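Long-range contact in dihydropteroate synthase (Stenotrophomonas maltophilia, PDB 7L6P), which probably condenses para-aminobenzoate with 6-hydroxymethyl-7,8-dihydropterin diphosphate to give 7,8-dihydropteroate, a magnesium-dependent step on the way to folate: residues Leu68-Glu73 with Pro93-Leu98. Sequence-based numbering, arbitrary orientation.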
loop_
_atom_site.group_PDB
_atom_site.type_symbol
_atom_site.label_atom_id
_atom_site.label_comp_id
_atom_site.label_asym_id
_atom_site.label_seq_id
_atom_site.Cartn_x
_atom_site.Cartn_y
_atom_site.Cartn_z
ATOM N N LEU A 68 -6.109 -7.482 -19.490
ATOM C CA LEU A 68 -6.051 -8.849 -18.996
ATOM C C LEU A 68 -4.918 -9.607 -19.674
ATOM O O LEU A 68 -4.601 -9.365 -20.840
ATOM C CB LEU A 68 -7.380 -9.559 -19.240
ATOM C CG LEU A 68 -8.590 -8.912 -18.567
ATOM C CD1 LEU A 68 -9.836 -9.667 -18.959
ATOM C CD2 LEU A 68 -8.424 -8.888 -17.045
ATOM N N ASP A 69 -4.301 -10.526 -18.938
ATOM C CA ASP A 69 -3.185 -11.318 -19.444
ATOM C C ASP A 69 -3.567 -12.789 -19.395
ATOM O O ASP A 69 -3.791 -13.329 -18.309
ATOM C CB ASP A 69 -1.913 -11.076 -18.635
ATOM C CG ASP A 69 -0.672 -11.544 -19.368
ATOM O OD1 ASP A 69 -0.625 -11.362 -20.612
ATOM O OD2 ASP A 69 0.251 -12.096 -18.711
ATOM N N ILE A 70 -3.629 -13.433 -20.562
ATOM C CA ILE A 70 -4.130 -14.799 -20.692
ATOM C C ILE A 70 -2.949 -15.742 -20.871
ATOM O O ILE A 70 -2.136 -15.558 -21.780
ATOM C CB ILE A 70 -5.113 -14.926 -21.864
ATOM C CG1 ILE A 70 -6.135 -13.785 -21.839
ATOM C CG2 ILE A 70 -5.819 -16.271 -21.816
ATOM C CD1 ILE A 70 -6.877 -13.649 -20.549
ATOM N N GLY A 71 -2.841 -16.737 -20.000
ATOM C CA GLY A 71 -1.743 -17.683 -20.052
ATOM C C GLY A 71 -2.217 -19.103 -19.810
ATOM O O GLY A 71 -3.138 -19.353 -19.027
ATOM N N GLY A 72 -1.537 -20.043 -20.470
ATOM C CA GLY A 72 -1.897 -21.448 -20.467
ATOM C C GLY A 72 -0.886 -22.370 -19.818
ATOM O O GLY A 72 -1.123 -23.578 -19.713
ATOM N N GLU A 73 0.261 -21.829 -19.419
ATOM C CA GLU A 73 1.233 -22.587 -18.645
ATOM C C GLU A 73 0.788 -22.725 -17.187
ATOM O O GLU A 73 -0.042 -21.964 -16.682
ATOM C CB GLU A 73 2.607 -21.935 -18.725
ATOM C CG GLU A 73 3.309 -22.216 -20.030
ATOM C CD GLU A 73 4.024 -23.559 -20.014
ATOM O OE1 GLU A 73 3.990 -24.247 -18.962
ATOM O OE2 GLU A 73 4.608 -23.936 -21.057
ATOM N N PRO A 93 -9.704 -20.146 -27.054
ATOM C CA PRO A 93 -11.112 -19.843 -26.747
ATOM C C PRO A 93 -11.258 -18.747 -25.713
ATOM O O PRO A 93 -12.183 -17.932 -25.810
ATOM C CB PRO A 93 -11.673 -21.185 -26.246
ATOM C CG PRO A 93 -10.480 -21.967 -25.826
ATOM C CD PRO A 93 -9.388 -21.560 -26.777
ATOM N N VAL A 94 -10.356 -18.689 -24.732
ATOM C CA VAL A 94 -10.478 -17.670 -23.696
ATOM C C VAL A 94 -10.215 -16.288 -24.278
ATOM O O VAL A 94 -10.856 -15.308 -23.890
ATOM C CB VAL A 94 -9.536 -17.986 -22.521
ATOM C CG1 VAL A 94 -9.533 -16.846 -21.504
ATOM C CG2 VAL A 94 -9.945 -19.285 -21.856
ATOM N N ILE A 95 -9.296 -16.188 -25.236
ATOM C CA ILE A 95 -9.017 -14.895 -25.850
ATOM C C ILE A 95 -10.151 -14.496 -26.783
ATOM O O ILE A 95 -10.638 -13.360 -26.739
ATOM C CB ILE A 95 -7.673 -14.916 -26.593
ATOM C CG1 ILE A 95 -6.519 -15.064 -25.611
ATOM C CG2 ILE A 95 -7.477 -13.607 -27.304
ATOM C CD1 ILE A 95 -5.179 -15.169 -26.277
ATOM N N GLU A 96 -10.583 -15.415 -27.652
ATOM C CA GLU A 96 -11.667 -15.095 -28.579
ATOM C C GLU A 96 -12.881 -14.552 -27.839
ATOM O O GLU A 96 -13.420 -13.499 -28.199
ATOM C CB GLU A 96 -12.057 -16.320 -29.410
ATOM C CG GLU A 96 -11.125 -16.619 -30.572
ATOM C CD GLU A 96 -11.451 -17.935 -31.256
ATOM O OE1 GLU A 96 -12.054 -18.816 -30.610
ATOM O OE2 GLU A 96 -11.129 -18.078 -32.454
ATOM N N GLN A 97 -13.303 -15.245 -26.778
ATOM C CA GLN A 97 -14.525 -14.861 -26.074
ATOM C C GLN A 97 -14.333 -13.569 -25.288
ATOM O O GLN A 97 -15.195 -12.683 -25.317
ATOM C CB GLN A 97 -14.981 -15.989 -25.152
ATOM C CG GLN A 97 -15.932 -16.964 -25.817
ATOM C CD GLN A 97 -16.096 -18.247 -25.023
ATOM O OE1 GLN A 97 -16.949 -18.336 -24.134
ATOM N NE2 GLN A 97 -15.272 -19.248 -25.336
ATOM N N LEU A 98 -13.221 -13.454 -24.554
ATOM C CA LEU A 98 -12.971 -12.235 -23.788
ATOM C C LEU A 98 -12.850 -11.021 -24.701
ATOM O O LEU A 98 -13.255 -9.913 -24.328
ATOM C CB LEU A 98 -11.718 -12.387 -22.930
ATOM C CG LEU A 98 -11.930 -13.186 -21.652
ATOM C CD1 LEU A 98 -10.594 -13.431 -20.984
ATOM C CD2 LEU A 98 -12.887 -12.467 -20.718
#
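Val94 opens the contact by setting its CG1 against Ile70 CG2, 3.8 Å away, the two side chains meeting at a slant. A chi1 of 173°, which sets CG1 opposite the backbone N, is the rotation in which this methyl meets the isoleucine. One residue on, Ile95 leaves the backbone at an angle to the strand, yet its CG1 comes within 4.0 Å of Ile70 CG1; the two isoleucines run past each other in opposite senses while Ile95 also reaches Ile106 and Ile108 of the next strand. A turn after Val94, Leu98 is the third partner of Ile70. Its CD1 meets Ile70 CD1 at 3.7 Å and, more loosely, Leu68 CD1 at 4.3 Å. Ile70 thus presents a different branch to each end of the helical turn: CG2 to Val94, CD1 to Leu98. The pairing illustrates how a TIM barrel is layered, with strand 67-71 facing outward through Leu68 and Ile70 onto helix 84-101, which follows it; the axes of residues 68-71 and 93-98 run nearly antiparallel, at 154°. The intervening Asp69 points to the barrel interior, where it forms a salt bridge with Arg269. All five touching residues are buried and meet through carbon atoms, consistent with attraction by dispersion and exclusion of water, less directional than hydrogen bonding.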